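Local coordinates for protein protease (Penicillium cyclopium, PDB 5Z6O) that cleaves peptide bonds as a proteinase K-like serine protease of the subtilisin family, probably degrading casein, gelatin and type IV collagen, at residues V37-D42 with V95-L100; S131-S136 with V157-A162. One frame throughout, in Å; residues are numbered along the deposited sequence.

Overall arrangement
Both contacts lie in the seven-stranded parallel sheet at the heart of the subtilase fold, their centres about 10 Å apart. Along the chain they come in series: 37-42 with 95-100 closes before 131-136 with 157-162 opens. Strands 37-42 and 131-135 are neighbours, so the four strands run 93-98, 37-42, 131-135, 157-162 across the sheet, and the two interactions touch directly, Val41 packing on Met133. Helix 108-124 reaches side chains of both on one face. At their C-terminal ends the strands run out into the active site: interaction 1 brings Asp42 and Leu100, interaction 2 Ser136, to the pocket holding phenylmethanesulfonic acid.

Interaction 1 of 2, residues V37-D42 with V95-L100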
loop_
_atom_site.group_PDB
_atom_site.type_symbol
_atom_site.label_atom_id
_atom_site.label_comp_id
_atom_site.label_asym_id
_atom_site.label_seq_id
_atom_site.Cartn_x
_atom_site.Cartn_y
_atom_site.Cartn_z
ATOM N N VAL A 37 -1.572 -9.366 8.888
ATOM C CA VAL A 37 -0.259 -8.742 9.052
ATOM C C VAL A 37 0.099 -8.017 7.762
ATOM O O VAL A 37 -0.009 -8.595 6.667
ATOM C CB VAL A 37 0.808 -9.794 9.393
ATOM C CG1 VAL A 37 2.176 -9.128 9.517
ATOM C CG2 VAL A 37 0.409 -10.523 10.681
ATOM N N ILE A 38 0.518 -6.765 7.881
ATOM C CA ILE A 38 0.980 -5.963 6.754
ATOM C C ILE A 38 2.465 -5.690 6.940
ATOM O O ILE A 38 2.863 -5.040 7.916
ATOM C CB ILE A 38 0.216 -4.639 6.650
ATOM C CG1 ILE A 38 -1.280 -4.884 6.406
ATOM C CG2 ILE A 38 0.778 -3.835 5.493
ATOM C CD1 ILE A 38 -2.160 -3.611 6.612
ATOM N N TYR A 39 3.281 -6.104 5.971
ATOM C CA TYR A 39 4.703 -5.785 6.008
ATOM C C TYR A 39 4.957 -4.508 5.221
ATOM O O TYR A 39 4.700 -4.464 4.019
ATOM C CB TYR A 39 5.524 -6.924 5.404
ATOM C CG TYR A 39 5.402 -8.199 6.195
ATOM C CD1 TYR A 39 6.248 -8.439 7.289
ATOM C CD2 TYR A 39 4.453 -9.174 5.843
ATOM C CE1 TYR A 39 6.159 -9.600 8.021
ATOM C CE2 TYR A 39 4.340 -10.347 6.595
ATOM C CZ TYR A 39 5.207 -10.545 7.673
ATOM O OH TYR A 39 5.105 -11.701 8.394
ATOM N N GLY A 40 5.502 -3.497 5.885
ATOM C CA GLY A 40 5.856 -2.244 5.241
ATOM C C GLY A 40 7.316 -2.263 4.859
ATOM O O GLY A 40 8.190 -2.208 5.729
ATOM N N VAL A 41 7.605 -2.385 3.564
ATOM C CA VAL A 41 8.977 -2.532 3.079
ATOM C C VAL A 41 9.419 -1.159 2.585
ATOM O O VAL A 41 9.066 -0.740 1.471
ATOM C CB VAL A 41 9.054 -3.590 1.968
ATOM C CG1 VAL A 41 10.468 -3.722 1.434
ATOM C CG2 VAL A 41 8.545 -4.959 2.470
ATOM N N ASP A 42 10.175 -0.425 3.407
ATOM C CA ASP A 42 10.322 1.010 3.183
ATOM C C ASP A 42 11.474 1.552 4.028
ATOM O O ASP A 42 12.423 0.812 4.318
ATOM C CB ASP A 42 8.990 1.703 3.512
ATOM C CG ASP A 42 8.755 2.951 2.717
ATOM O OD1 ASP A 42 9.610 3.865 2.777
ATOM O OD2 ASP A 42 7.689 3.028 2.059
ATOM N N VAL A 95 4.233 -4.502 10.385
ATOM C CA VAL A 95 5.590 -4.932 10.681
ATOM C C VAL A 95 6.553 -4.087 9.853
ATOM O O VAL A 95 6.445 -4.034 8.624
ATOM C CB VAL A 95 5.792 -6.430 10.398
ATOM C CG1 VAL A 95 7.207 -6.821 10.727
ATOM C CG2 VAL A 95 4.841 -7.269 11.245
ATOM N N ALA A 96 7.494 -3.415 10.523
ATOM C CA ALA A 96 8.440 -2.571 9.810
ATOM C C ALA A 96 9.528 -3.435 9.206
ATOM O O ALA A 96 10.195 -4.184 9.930
ATOM C CB ALA A 96 9.089 -1.564 10.760
ATOM N N VAL A 97 9.729 -3.324 7.895
ATOM C CA VAL A 97 10.875 -3.939 7.245
ATOM C C VAL A 97 11.688 -2.797 6.643
ATOM O O VAL A 97 11.367 -2.288 5.565
ATOM C CB VAL A 97 10.458 -4.964 6.183
ATOM C CG1 VAL A 97 11.697 -5.598 5.545
ATOM C CG2 VAL A 97 9.527 -6.056 6.789
ATOM N N LYS A 98 12.751 -2.382 7.314
ATOM C CA LYS A 98 13.506 -1.215 6.877
ATOM C C LYS A 98 14.574 -1.663 5.882
ATOM O O LYS A 98 15.486 -2.427 6.248
ATOM C CB LYS A 98 14.160 -0.508 8.060
ATOM C CG LYS A 98 15.000 0.674 7.613
ATOM C CD LYS A 98 15.438 1.570 8.808
ATOM C CE LYS A 98 16.554 2.456 8.353
ATOM N NZ LYS A 98 16.874 3.414 9.467
ATOM N N VAL A 99 14.472 -1.192 4.629
ATOM C CA VAL A 99 15.394 -1.617 3.567
ATOM C C VAL A 99 16.014 -0.404 2.884
ATOM O O VAL A 99 16.905 -0.543 2.035
ATOM C CB VAL A 99 14.696 -2.505 2.525
ATOM C CG1 VAL A 99 14.103 -3.780 3.153
ATOM C CG2 VAL A 99 13.618 -1.696 1.783
ATOM N N LEU A 100 15.536 0.789 3.229
ATOM C CA LEU A 100 16.053 2.044 2.701
ATOM C C LEU A 100 16.537 2.921 3.851
ATOM O O LEU A 100 15.941 2.927 4.928
ATOM C CB LEU A 100 14.975 2.824 1.950
ATOM C CG LEU A 100 14.141 2.061 0.914
ATOM C CD1 LEU A 100 13.011 2.974 0.430
ATOM C CD2 LEU A 100 15.030 1.628 -0.224
#
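Asp42 O takes two backbone N-H groups where strand 93-98 gives way to loop: Val99 N at 2.9 Å, almost in line with the carbonyl, and Leu100 N at 3.3 Å, well above the carbonyl plane. Behind this fork the two strands pair in parallel, part of the central sheet of the subtilisin fold. Ile38 O accepts from Val95 N, Gly40 N gives to Val95 O at 2.9 Å, Gly40 O accepts from Val97 N, and Asp42 N gives to Val97 O at 3.1 Å. The ladder thus fixes the backbone of Asp42, the probable aspartate of the charge relay system, whose side chain rises from the same face as Lys98 and lies near His73. Lys98 is fully extended; its NZ reaches the backbone O of Asp66 and forms a salt bridge with Asp64.

On the other face Tyr39 lies alongside Val95, ring CD1 3.7 Å from Val95 CB, and the same CD1 is 4.1 Å from Val97 CG2. The Tyr39 hydroxyl is hydrogen-bonded to Asp121 of helix 108-124. Replacing Tyr39 with an alanine would probably open a gap beside Val95 and Val97 and leave Asp121 without this hydroxyl partner. Farther along, Val41 CG1, set opposite its own backbone N (chi1 178°), comes across to Val99 CG2 at 3.8 Å.

Interaction 2 of 2, residues S131-S136 with V157-A162; sequences SVMNMS and VFLSVA. With PMS (phenylmethanesulfonic acid), chain C.
Met133 and Ser160 knit the middle of this parallel pair: Met133 N gives to Phe158 O at 2.7 Å, Ser160 N to Met133 O, and Met135 N to Ser160 O, all three almost straight on to the carbonyl. Phe158 N on Ser131 O and Ala162 N on Met135 O extend the ladder in either direction.

On one face of the sheet, Leu159 CD1 touches both methionines, 3.7 Å from Met133 CG and 3.8 Å from Met135 CG, and lies closer still to Met133 O, at 3.4 Å. With chi1 at 177° Leu159 swings CG away from its own N, and chi2 of 49° turns CD1 to the neighbouring strand. Met133 CB also meets Val157 CG1 at 3.7 Å. Helices 108-124 and 143-154 cover this apolar layer. On the other face Val132 CG1 approaches the edge of the Phe158 ring, 4.0 Å from CD2, and helix 227-245 packs over Phe158 and Ser160.

At the C-terminal end the strands reach the substrate-binding region of this subtilase, where the ring of the bound phenylmethanesulfonic acid has its C3 3.7 Å from Ala162 CB. Ser136 OG is hydrogen-bonded to Ser228 O, linking the strand end to the probable nucleophile. Five backbone bonds thus join the strands, while Ala162 offers the ligand only an apolar surface, a methyl against the phenyl ring; hydrogen bonds to the ligand come instead from Asn165 ND2 and Ser228 N.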
loop_
_atom_site.group_PDB
_atom_site.type_symbol
_atom_site.label_atom_id
_atom_site.label_comp_id
_atom_site.label_asym_id
_atom_site.label_seq_id
_atom_site.Cartn_x
_atom_site.Cartn_y
_atom_site.Cartn_z
ATOM N N SER A 131 -1.537 -12.560 4.458
ATOM C CA SER A 131 -0.475 -11.603 4.760
ATOM C C SER A 131 -0.414 -10.620 3.606
ATOM O O SER A 131 -0.723 -10.998 2.471
ATOM C CB SER A 131 0.942 -12.235 4.875
ATOM O OG SER A 131 1.082 -13.134 5.945
ATOM N N VAL A 132 0.071 -9.390 3.886
ATOM C CA VAL A 132 0.119 -8.323 2.886
ATOM C C VAL A 132 1.488 -7.673 2.948
ATOM O O VAL A 132 2.060 -7.506 4.032
ATOM C CB VAL A 132 -1.009 -7.285 3.156
ATOM C CG1 VAL A 132 -0.803 -6.017 2.313
ATOM C CG2 VAL A 132 -2.355 -7.933 2.881
ATOM N N MET A 133 2.047 -7.367 1.784
ATOM C CA MET A 133 3.293 -6.631 1.728
ATOM C C MET A 133 3.084 -5.394 0.886
ATOM O O MET A 133 2.520 -5.477 -0.206
ATOM C CB MET A 133 4.411 -7.502 1.135
ATOM C CG MET A 133 5.742 -6.759 1.033
ATOM S SD MET A 133 7.088 -7.747 0.312
ATOM C CE MET A 133 7.432 -8.895 1.635
ATOM N N ASN A 134 3.558 -4.257 1.376
ATOM C CA ASN A 134 3.474 -3.019 0.614
ATOM C C ASN A 134 4.877 -2.577 0.199
ATOM O O ASN A 134 5.765 -2.432 1.049
ATOM C CB ASN A 134 2.812 -1.910 1.410
ATOM C CG ASN A 134 2.617 -0.659 0.558
ATOM O OD1 ASN A 134 1.739 -0.619 -0.320
ATOM N ND2 ASN A 134 3.450 0.340 0.773
ATOM N N MET A 135 5.054 -2.265 -1.088
ATOM C CA MET A 135 6.362 -1.816 -1.592
ATOM C C MET A 135 6.148 -0.489 -2.300
ATOM O O MET A 135 5.756 -0.471 -3.459
ATOM C CB MET A 135 7.021 -2.821 -2.538
ATOM C CG MET A 135 7.605 -3.995 -1.749
ATOM S SD MET A 135 8.662 -5.066 -2.832
ATOM C CE MET A 135 10.012 -3.993 -3.261
ATOM N N SER A 136 6.378 0.603 -1.601
ATOM C CA SER A 136 6.251 1.929 -2.204
ATOM C C SER A 136 7.606 2.429 -2.643
ATOM O O SER A 136 8.081 3.434 -2.164
ATOM C CB SER A 136 5.612 2.902 -1.214
ATOM O OG SER A 136 4.217 2.643 -1.059
ATOM N N VAL A 157 1.908 -14.251 0.057
ATOM C CA VAL A 157 1.849 -12.875 0.556
ATOM C C VAL A 157 1.388 -11.963 -0.589
ATOM O O VAL A 157 2.023 -11.929 -1.646
ATOM C CB VAL A 157 3.207 -12.408 1.111
ATOM C CG1 VAL A 157 3.122 -10.964 1.647
ATOM C CG2 VAL A 157 3.692 -13.302 2.259
ATOM N N PHE A 158 0.283 -11.232 -0.378
ATOM C CA PHE A 158 -0.217 -10.302 -1.387
ATOM C C PHE A 158 0.759 -9.140 -1.468
ATOM O O PHE A 158 1.283 -8.697 -0.446
ATOM C CB PHE A 158 -1.614 -9.815 -1.000
ATOM C CG PHE A 158 -2.089 -8.595 -1.777
ATOM C CD1 PHE A 158 -2.756 -8.723 -2.980
ATOM C CD2 PHE A 158 -1.852 -7.323 -1.281
ATOM C CE1 PHE A 158 -3.196 -7.593 -3.673
ATOM C CE2 PHE A 158 -2.292 -6.196 -1.945
ATOM C CZ PHE A 158 -2.969 -6.326 -3.137
ATOM N N LEU A 159 1.022 -8.645 -2.685
ATOM C CA LEU A 159 2.060 -7.633 -2.818
ATOM C C LEU A 159 1.517 -6.462 -3.621
ATOM O O LEU A 159 1.211 -6.606 -4.810
ATOM C CB LEU A 159 3.324 -8.238 -3.453
ATOM C CG LEU A 159 4.486 -7.265 -3.720
ATOM C CD1 LEU A 159 4.822 -6.400 -2.494
ATOM C CD2 LEU A 159 5.693 -8.085 -4.160
ATOM N N SER A 160 1.333 -5.316 -2.974
ATOM C CA SER A 160 0.964 -4.092 -3.678
ATOM C C SER A 160 2.213 -3.252 -3.919
ATOM O O SER A 160 3.015 -3.047 -3.006
ATOM C CB SER A 160 -0.077 -3.299 -2.880
ATOM O OG SER A 160 0.408 -2.990 -1.601
ATOM N N VAL A 161 2.367 -2.760 -5.150
ATOM C CA VAL A 161 3.566 -2.056 -5.596
ATOM C C VAL A 161 3.199 -0.723 -6.223
ATOM O O VAL A 161 2.309 -0.668 -7.079
ATOM C CB VAL A 161 4.328 -2.930 -6.626
ATOM C CG1 VAL A 161 5.536 -2.220 -7.125
ATOM C CG2 VAL A 161 4.761 -4.262 -5.985
ATOM N N ALA A 162 3.937 0.330 -5.857
ATOM C CA ALA A 162 3.779 1.619 -6.518
ATOM C C ALA A 162 4.189 1.514 -7.981
ATOM O O ALA A 162 5.210 0.901 -8.324
ATOM C CB ALA A 162 4.622 2.679 -5.818
HETATM C C PMS C . 8.735 6.932 -3.741
HETATM S S PMS C . 7.052 7.489 -3.354
HETATM C C1 PMS C . 8.747 6.068 -5.011
HETATM C C2 PMS C . 7.698 5.216 -5.336
HETATM C C3 PMS C . 7.752 4.446 -6.489
HETATM C C4 PMS C . 8.850 4.522 -7.334
HETATM C C5 PMS C . 9.898 5.369 -7.006
HETATM C C6 PMS C . 9.840 6.148 -5.862
HETATM O O2S PMS C . 7.050 8.706 -2.477
HETATM O O1S PMS C . 6.325 7.963 -4.577
#